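Extracellular ligand-binding receptor (Sphaerobacter thermophilus, PDB 4ZPJ) probably binds a small solute as the extracellular substrate-binding receptor of an ABC transporter, and belongs to the leucine-binding protein family. Local coordinates at residues P230-Q241 against D262-F273. Residues are numbered along the deposited sequence; the frame is centred on the assembly and turned at random.
Sequences PIGTQDFGPYLQ and DAIRFLVQYQEF. With ZN (zinc ion), chain F.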
ATOM      1  N   PRO A 230     -18.043 -10.009  -7.515  1.00 51.43           N
ATOM      2  CA  PRO A 230     -17.058 -11.043  -7.134  1.00 50.90           C
ATOM      3  C   PRO A 230     -15.676 -10.787  -7.698  1.00 50.13           C
ATOM      4  O   PRO A 230     -15.528 -10.185  -8.763  1.00 47.47           O
ATOM      5  CB  PRO A 230     -17.606 -12.332  -7.753  1.00 53.21           C
ATOM      6  CG  PRO A 230     -19.052 -12.063  -8.051  1.00 55.41           C
ATOM      7  CD  PRO A 230     -19.174 -10.570  -8.271  1.00 52.16           C
ATOM      8  N   ILE A 231     -14.668 -11.306  -7.019  1.00 52.35           N
ATOM      9  CA  ILE A 231     -13.339 -11.346  -7.591  1.00 53.41           C
ATOM     10  C   ILE A 231     -13.409 -12.063  -8.934  1.00 52.44           C
ATOM     11  O   ILE A 231     -14.112 -13.074  -9.027  1.00 54.55           O
ATOM     12  CB  ILE A 231     -12.352 -12.145  -6.720  1.00 57.69           C
ATOM     13  CG1 ILE A 231     -12.249 -11.569  -5.315  1.00 58.19           C
ATOM     14  CG2 ILE A 231     -10.978 -12.166  -7.389  1.00 57.64           C
ATOM     15  CD1 ILE A 231     -11.244 -10.484  -5.231  1.00 58.92           C
ATOM     16  N   GLY A 232     -12.666 -11.553  -9.928  1.00 49.27           N
ATOM     17  CA  GLY A 232     -12.552 -12.139 -11.262  1.00 51.90           C
ATOM     18  C   GLY A 232     -13.751 -11.921 -12.180  1.00 53.70           C
ATOM     19  O   GLY A 232     -13.926 -12.665 -13.155  1.00 55.32           O
ATOM     20  N   THR A 233     -14.574 -10.911 -11.881  1.00 52.03           N
ATOM     21  CA  THR A 233     -15.684 -10.518 -12.743  1.00 51.82           C
ATOM     22  C   THR A 233     -15.189 -10.042 -14.130  1.00 51.00           C
ATOM     23  O   THR A 233     -14.263  -9.264 -14.232  1.00 47.50           O
ATOM     24  CB  THR A 233     -16.532  -9.417 -12.076  1.00 52.83           C
ATOM     25  OG1 THR A 233     -17.136  -9.945 -10.892  1.00 54.48           O
ATOM     26  CG2 THR A 233     -17.609  -8.930 -12.994  1.00 54.86           C
ATOM     27  N   GLN A 234     -15.849 -10.528 -15.177  1.00 51.19           N
ATOM     28  CA  GLN A 234     -15.499 -10.278 -16.545  1.00 55.73           C
ATOM     29  C   GLN A 234     -16.425  -9.193 -17.133  1.00 55.25           C
ATOM     30  O   GLN A 234     -15.965  -8.220 -17.729  1.00 53.91           O
ATOM     31  CB  GLN A 234     -15.690 -11.581 -17.310  1.00 63.89           C
ATOM     32  CG  GLN A 234     -14.595 -11.852 -18.309  1.00 73.22           C
ATOM     33  CD  GLN A 234     -13.292 -12.231 -17.643  1.00 78.84           C
ATOM     34  OE1 GLN A 234     -13.276 -12.941 -16.638  1.00 86.56           O
ATOM     35  NE2 GLN A 234     -12.192 -11.757 -18.197  1.00 83.34           N
ATOM     36  N   ASP A 235     -17.731  -9.379 -16.944  1.00 55.13           N
ATOM     37  CA  ASP A 235     -18.767  -8.442 -17.422  1.00 54.48           C
ATOM     38  C   ASP A 235     -19.150  -7.575 -16.240  1.00 50.68           C
ATOM     39  O   ASP A 235     -19.840  -8.032 -15.338  1.00 50.33           O
ATOM     40  CB  ASP A 235     -20.043  -9.207 -17.966  1.00 51.91           C
ATOM     41  CG  ASP A 235     -21.122  -8.251 -18.615  1.00 52.19           C
ATOM     42  OD1 ASP A 235     -20.826  -6.999 -18.665  1.00 49.01           O
ATOM     43  OD2 ASP A 235     -22.273  -8.722 -19.094  1.00 52.16           O
ATOM     44  N   PHE A 236     -18.742  -6.318 -16.253  1.00 52.10           N
ATOM     45  CA  PHE A 236     -19.124  -5.389 -15.151  1.00 53.15           C
ATOM     46  C   PHE A 236     -20.494  -4.717 -15.435  1.00 53.90           C
ATOM     47  O   PHE A 236     -21.096  -4.125 -14.534  1.00 54.21           O
ATOM     48  CB  PHE A 236     -18.021  -4.364 -14.823  1.00 49.35           C
ATOM     49  CG  PHE A 236     -16.977  -4.892 -13.874  1.00 50.88           C
ATOM     50  CD1 PHE A 236     -17.248  -5.024 -12.518  1.00 51.25           C
ATOM     51  CD2 PHE A 236     -15.725  -5.283 -14.329  1.00 52.85           C
ATOM     52  CE1 PHE A 236     -16.299  -5.548 -11.651  1.00 50.48           C
ATOM     53  CE2 PHE A 236     -14.758  -5.790 -13.456  1.00 51.44           C
ATOM     54  CZ  PHE A 236     -15.045  -5.922 -12.122  1.00 49.77           C
ATOM     55  N   GLY A 237     -20.964  -4.824 -16.677  1.00 56.37           N
ATOM     56  CA  GLY A 237     -22.363  -4.448 -17.074  1.00 59.55           C
ATOM     57  C   GLY A 237     -23.398  -4.434 -15.951  1.00 59.32           C
ATOM     58  O   GLY A 237     -23.972  -3.404 -15.642  1.00 57.52           O
ATOM     59  N   PRO A 238     -23.624  -5.582 -15.307  1.00 63.36           N
ATOM     60  CA  PRO A 238     -24.719  -5.605 -14.334  1.00 65.35           C
ATOM     61  C   PRO A 238     -24.422  -4.718 -13.147  1.00 62.26           C
ATOM     62  O   PRO A 238     -25.304  -4.001 -12.697  1.00 67.11           O
ATOM     63  CB  PRO A 238     -24.820  -7.097 -13.939  1.00 66.96           C
ATOM     64  CG  PRO A 238     -24.188  -7.834 -15.101  1.00 67.33           C
ATOM     65  CD  PRO A 238     -23.033  -6.919 -15.481  1.00 65.99           C
ATOM     66  N   TYR A 239     -23.179  -4.727 -12.678  1.00 59.11           N
ATOM     67  CA  TYR A 239     -22.792  -3.931 -11.501  1.00 55.99           C
ATOM     68  C   TYR A 239     -22.806  -2.454 -11.835  1.00 53.05           C
ATOM     69  O   TYR A 239     -23.162  -1.665 -11.006  1.00 53.36           O
ATOM     70  CB  TYR A 239     -21.444  -4.385 -10.968  1.00 55.16           C
ATOM     71  CG  TYR A 239     -21.493  -5.862 -10.722  1.00 56.69           C
ATOM     72  CD1 TYR A 239     -22.111  -6.369  -9.580  1.00 59.20           C
ATOM     73  CD2 TYR A 239     -21.036  -6.760 -11.674  1.00 57.91           C
ATOM     74  CE1 TYR A 239     -22.239  -7.743  -9.387  1.00 64.14           C
ATOM     75  CE2 TYR A 239     -21.163  -8.143 -11.493  1.00 61.89           C
ATOM     76  CZ  TYR A 239     -21.758  -8.629 -10.346  1.00 63.54           C
ATOM     77  OH  TYR A 239     -21.889  -9.984 -10.158  1.00 67.28           O
ATOM     78  N   LEU A 240     -22.437  -2.119 -13.068  1.00 52.19           N
ATOM     79  CA  LEU A 240     -22.499  -0.776 -13.600  1.00 53.13           C
ATOM     80  C   LEU A 240     -23.916  -0.271 -13.656  1.00 55.77           C
ATOM     81  O   LEU A 240     -24.199   0.857 -13.247  1.00 53.37           O
ATOM     82  CB  LEU A 240     -21.889  -0.712 -15.001  1.00 52.25           C
ATOM     83  CG  LEU A 240     -20.350  -0.894 -15.105  1.00 52.20           C
ATOM     84  CD1 LEU A 240     -19.883  -0.583 -16.509  1.00 52.71           C
ATOM     85  CD2 LEU A 240     -19.575  -0.028 -14.134  1.00 51.27           C
ATOM     86  N   GLN A 241     -24.812  -1.113 -14.140  1.00 59.73           N
ATOM     87  CA  GLN A 241     -26.219  -0.762 -14.132  1.00 64.15           C
ATOM     88  C   GLN A 241     -26.680  -0.492 -12.679  1.00 60.23           C
ATOM     89  O   GLN A 241     -27.290   0.536 -12.419  1.00 58.38           O
ATOM     90  CB  GLN A 241     -27.065  -1.786 -14.935  1.00 71.32           C
ATOM     91  CG  GLN A 241     -27.065  -1.446 -16.441  1.00 76.69           C
ATOM     92  CD  GLN A 241     -27.776  -2.449 -17.364  1.00 84.77           C
ATOM     93  OE1 GLN A 241     -27.765  -2.282 -18.593  1.00 83.66           O
ATOM     94  NE2 GLN A 241     -28.414  -3.476 -16.780  1.00 88.67           N
ATOM     95  N   ASP A 262      -9.226  -7.069 -12.635  1.00 41.96           N
ATOM     96  CA  ASP A 262     -10.541  -6.528 -12.261  1.00 44.93           C
ATOM     97  C   ASP A 262     -10.584  -4.970 -12.441  1.00 42.65           C
ATOM     98  O   ASP A 262     -11.558  -4.369 -12.977  1.00 47.17           O
ATOM     99  CB  ASP A 262     -10.893  -6.893 -10.804  1.00 47.54           C
ATOM    100  CG  ASP A 262     -11.351  -8.352 -10.633  1.00 58.18           C
ATOM    101  OD1 ASP A 262     -11.314  -9.139 -11.611  1.00 64.99           O
ATOM    102  OD2 ASP A 262     -11.793  -8.726  -9.511  1.00 61.19           O
ATOM    103  N   ALA A 263      -9.531  -4.316 -11.995  1.00 39.49           N
ATOM    104  CA  ALA A 263      -9.512  -2.856 -12.011  1.00 38.27           C
ATOM    105  C   ALA A 263      -9.471  -2.308 -13.413  1.00 36.76           C
ATOM    106  O   ALA A 263     -10.166  -1.332 -13.708  1.00 39.41           O
ATOM    107  CB  ALA A 263      -8.389  -2.335 -11.171  1.00 35.21           C
ATOM    108  N   ILE A 264      -8.714  -2.980 -14.272  1.00 37.92           N
ATOM    109  CA  ILE A 264      -8.594  -2.627 -15.676  1.00 39.18           C
ATOM    110  C   ILE A 264      -9.945  -2.815 -16.376  1.00 41.75           C
ATOM    111  O   ILE A 264     -10.430  -1.860 -17.057  1.00 39.87           O
ATOM    112  CB  ILE A 264      -7.523  -3.462 -16.399  1.00 41.03           C
ATOM    113  CG1 ILE A 264      -6.137  -3.209 -15.809  1.00 40.09           C
ATOM    114  CG2 ILE A 264      -7.528  -3.169 -17.914  1.00 42.56           C
ATOM    115  CD1 ILE A 264      -5.070  -4.210 -16.263  1.00 40.36           C
ATOM    116  N   ARG A 265     -10.554  -3.999 -16.190  1.00 39.24           N
ATOM    117  CA  ARG A 265     -11.875  -4.280 -16.822  1.00 43.18           C
ATOM    118  C   ARG A 265     -12.978  -3.313 -16.284  1.00 40.97           C
ATOM    119  O   ARG A 265     -13.804  -2.805 -17.042  1.00 40.72           O
ATOM    120  CB  ARG A 265     -12.276  -5.770 -16.647  1.00 44.20           C
ATOM    121  CG  ARG A 265     -11.482  -6.746 -17.523  1.00 46.99           C
ATOM    122  CD  ARG A 265     -12.119  -8.159 -17.489  1.00 53.07           C
ATOM    123  NE  ARG A 265     -12.159  -8.607 -16.084  1.00 59.79           N
ATOM    124  CZ  ARG A 265     -11.147  -9.188 -15.413  1.00 59.98           C
ATOM    125  NH1 ARG A 265     -10.003  -9.506 -16.037  1.00 64.66           N
ATOM    126  NH2 ARG A 265     -11.292  -9.489 -14.115  1.00 52.12           N
ATOM    127  N   PHE A 266     -12.953  -3.016 -14.992  1.00 38.39           N
ATOM    128  CA  PHE A 266     -13.926  -2.089 -14.475  1.00 39.43           C
ATOM    129  C   PHE A 266     -13.778  -0.668 -15.077  1.00 40.09           C
ATOM    130  O   PHE A 266     -14.762  -0.094 -15.581  1.00 38.63           O
ATOM    131  CB  PHE A 266     -13.878  -1.996 -12.952  1.00 38.56           C
ATOM    132  CG  PHE A 266     -14.789  -0.933 -12.397  1.00 38.19           C
ATOM    133  CD1 PHE A 266     -16.118  -1.183 -12.207  1.00 39.78           C
ATOM    134  CD2 PHE A 266     -14.307   0.339 -12.127  1.00 38.05           C
ATOM    135  CE1 PHE A 266     -16.965  -0.185 -11.722  1.00 41.78           C
ATOM    136  CE2 PHE A 266     -15.143   1.353 -11.653  1.00 38.35           C
ATOM    137  CZ  PHE A 266     -16.478   1.089 -11.445  1.00 39.69           C
ATOM    138  N   LEU A 267     -12.574  -0.095 -15.013  1.00 38.38           N
ATOM    139  CA  LEU A 267     -12.408   1.284 -15.494  1.00 39.05           C
ATOM    140  C   LEU A 267     -12.716   1.385 -16.946  1.00 38.85           C
ATOM    141  O   LEU A 267     -13.422   2.283 -17.369  1.00 40.51           O
ATOM    142  CB  LEU A 267     -11.002   1.803 -15.226  1.00 40.58           C
ATOM    143  CG  LEU A 267     -10.896   2.214 -13.771  1.00 42.80           C
ATOM    144  CD1 LEU A 267      -9.471   2.433 -13.360  1.00 44.37           C
ATOM    145  CD2 LEU A 267     -11.731   3.453 -13.536  1.00 46.26           C
ATOM    146  N   VAL A 268     -12.260   0.420 -17.724  1.00 38.65           N
ATOM    147  CA  VAL A 268     -12.441   0.503 -19.156  1.00 40.87           C
ATOM    148  C   VAL A 268     -13.946   0.404 -19.443  1.00 41.32           C
ATOM    149  O   VAL A 268     -14.453   1.111 -20.314  1.00 43.01           O
ATOM    150  CB  VAL A 268     -11.649  -0.622 -19.926  1.00 43.51           C
ATOM    151  CG1 VAL A 268     -12.235  -0.883 -21.309  1.00 44.34           C
ATOM    152  CG2 VAL A 268     -10.159  -0.284 -20.078  1.00 41.31           C
ATOM    153  N   GLN A 269     -14.663  -0.452 -18.726  1.00 40.84           N
ATOM    154  CA  GLN A 269     -16.089  -0.650 -19.037  1.00 42.91           C
ATOM    155  C   GLN A 269     -16.920   0.496 -18.477  1.00 40.53           C
ATOM    156  O   GLN A 269     -17.950   0.877 -19.028  1.00 39.50           O
ATOM    157  CB  GLN A 269     -16.601  -2.009 -18.553  1.00 43.67           C
ATOM    158  CG  GLN A 269     -15.870  -3.194 -19.218  1.00 45.49           C
ATOM    159  CD  GLN A 269     -16.322  -4.552 -18.680  1.00 46.97           C
ATOM    160  OE1 GLN A 269     -17.381  -4.683 -18.073  1.00 47.65           O
ATOM    161  NE2 GLN A 269     -15.512  -5.556 -18.887  1.00 49.62           N
ATOM    162  N   TYR A 270     -16.436   1.074 -17.409  1.00 39.80           N
ATOM    163  CA  TYR A 270     -17.052   2.275 -16.871  1.00 40.11           C
ATOM    164  C   TYR A 270     -17.081   3.366 -17.931  1.00 39.76           C
ATOM    165  O   TYR A 270     -18.090   4.040 -18.084  1.00 42.90           O
ATOM    166  CB  TYR A 270     -16.338   2.717 -15.602  1.00 39.23           C
ATOM    167  CG  TYR A 270     -17.078   3.747 -14.805  1.00 41.32           C
ATOM    168  CD1 TYR A 270     -18.030   3.366 -13.834  1.00 45.91           C
ATOM    169  CD2 TYR A 270     -16.848   5.088 -14.992  1.00 42.29           C
ATOM    170  CE1 TYR A 270     -18.709   4.307 -13.076  1.00 46.03           C
ATOM    171  CE2 TYR A 270     -17.510   6.035 -14.224  1.00 44.23           C
ATOM    172  CZ  TYR A 270     -18.429   5.642 -13.270  1.00 45.80           C
ATOM    173  OH  TYR A 270     -19.109   6.586 -12.555  1.00 47.92           O
ATOM    174  N   GLN A 271     -16.039   3.477 -18.730  1.00 38.79           N
ATOM    175  CA  GLN A 271     -16.019   4.491 -19.755  1.00 42.62           C
ATOM    176  C   GLN A 271     -16.781   4.069 -20.977  1.00 43.75           C
ATOM    177  O   GLN A 271     -17.566   4.818 -21.513  1.00 45.64           O
ATOM    178  CB  GLN A 271     -14.589   4.785 -20.153  1.00 46.15           C
ATOM    179  CG  GLN A 271     -14.453   5.758 -21.305  1.00 50.85           C
ATOM    180  CD  GLN A 271     -13.073   5.654 -21.930  1.00 55.12           C
ATOM    181  OE1 GLN A 271     -12.549   4.556 -22.159  1.00 56.06           O
ATOM    182  NE2 GLN A 271     -12.481   6.794 -22.201  1.00 57.89           N
ATOM    183  N   GLU A 272     -16.543   2.850 -21.425  1.00 45.25           N
ATOM    184  CA  GLU A 272     -17.204   2.333 -22.624  1.00 47.25           C
ATOM    185  C   GLU A 272     -18.726   2.281 -22.511  1.00 47.32           C
ATOM    186  O   GLU A 272     -19.428   2.517 -23.479  1.00 45.85           O
ATOM    187  CB  GLU A 272     -16.647   0.937 -22.979  1.00 48.58           C
ATOM    188  CG  GLU A 272     -15.225   1.015 -23.509  1.00 50.98           C
ATOM    189  CD  GLU A 272     -14.676  -0.318 -23.986  1.00 56.85           C
ATOM    190  OE1 GLU A 272     -15.156  -1.391 -23.542  1.00 60.95           O
ATOM    191  OE2 GLU A 272     -13.732  -0.285 -24.812  1.00 65.65           O
ATOM    192  N   PHE A 273     -19.214   2.011 -21.313  1.00 48.11           N
ATOM    193  CA  PHE A 273     -20.658   1.879 -21.043  1.00 51.72           C
ATOM    194  C   PHE A 273     -21.290   3.263 -20.902  1.00 50.87           C
ATOM    195  O   PHE A 273     -22.497   3.397 -20.990  1.00 49.44           O
ATOM    196  CB  PHE A 273     -20.815   1.090 -19.754  1.00 54.99           C
ATOM    197  CG  PHE A 273     -22.127   0.406 -19.570  1.00 61.26           C
ATOM    198  CD1 PHE A 273     -22.435  -0.735 -20.288  1.00 64.62           C
ATOM    199  CD2 PHE A 273     -23.011   0.830 -18.569  1.00 64.53           C
ATOM    200  CE1 PHE A 273     -23.640  -1.384 -20.081  1.00 68.01           C
ATOM    201  CE2 PHE A 273     -24.212   0.183 -18.351  1.00 66.63           C
ATOM    202  CZ  PHE A 273     -24.529  -0.931 -19.108  1.00 68.92           C
TER
HETATM  203 ZN    ZN F 505     -23.314  -7.595 -20.075  0.70 47.27          ZN
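Phe236 lies with one face under Phe266 CB, a CH-pi contact with CB 4.0 Å from the Phe236 ring centroid. Thr233 CG2 covers the opposite face. The Phe266 ring turns its edge to Phe236, a T-shaped pair with planes at 88°. Gln269 OE1 sits at the Phe236 edge. Leu240 CD2 meets Phe266 CE1 and the edge of the Tyr270 ring. The Gln234 amide lies over one face of the Arg265 guanidinium.

Arg265 grips Thr233 O side-on, with NE at 2.9 Å and NH2 at 3.0 Å. Its chain bends at chi3 (-58°), which also lets NH2 form a salt bridge with Asp262 OD1. Asp262 OD2 accepts from Gly232 N at 3.0 Å through its syn lone pair. A leucine in place of Arg265 would probably leave Thr233 O without both donors and Asp262 without its countercharge.

Gln269 NE2 donates almost straight (172°) to Gln234 O, and OE1 accepts from Phe236 N at 2.8 Å. Asp235 OD2 binds zinc, and OD1 weakly caps Gly237 N.

Helices 237-246 and 261-272 flank the four-stranded parallel sheet of the periplasmic-binding-protein fold. Side-chain-to-backbone bonds thus hold the loop after strand 222-229 to helix 261-272, beside a buried aromatic cluster.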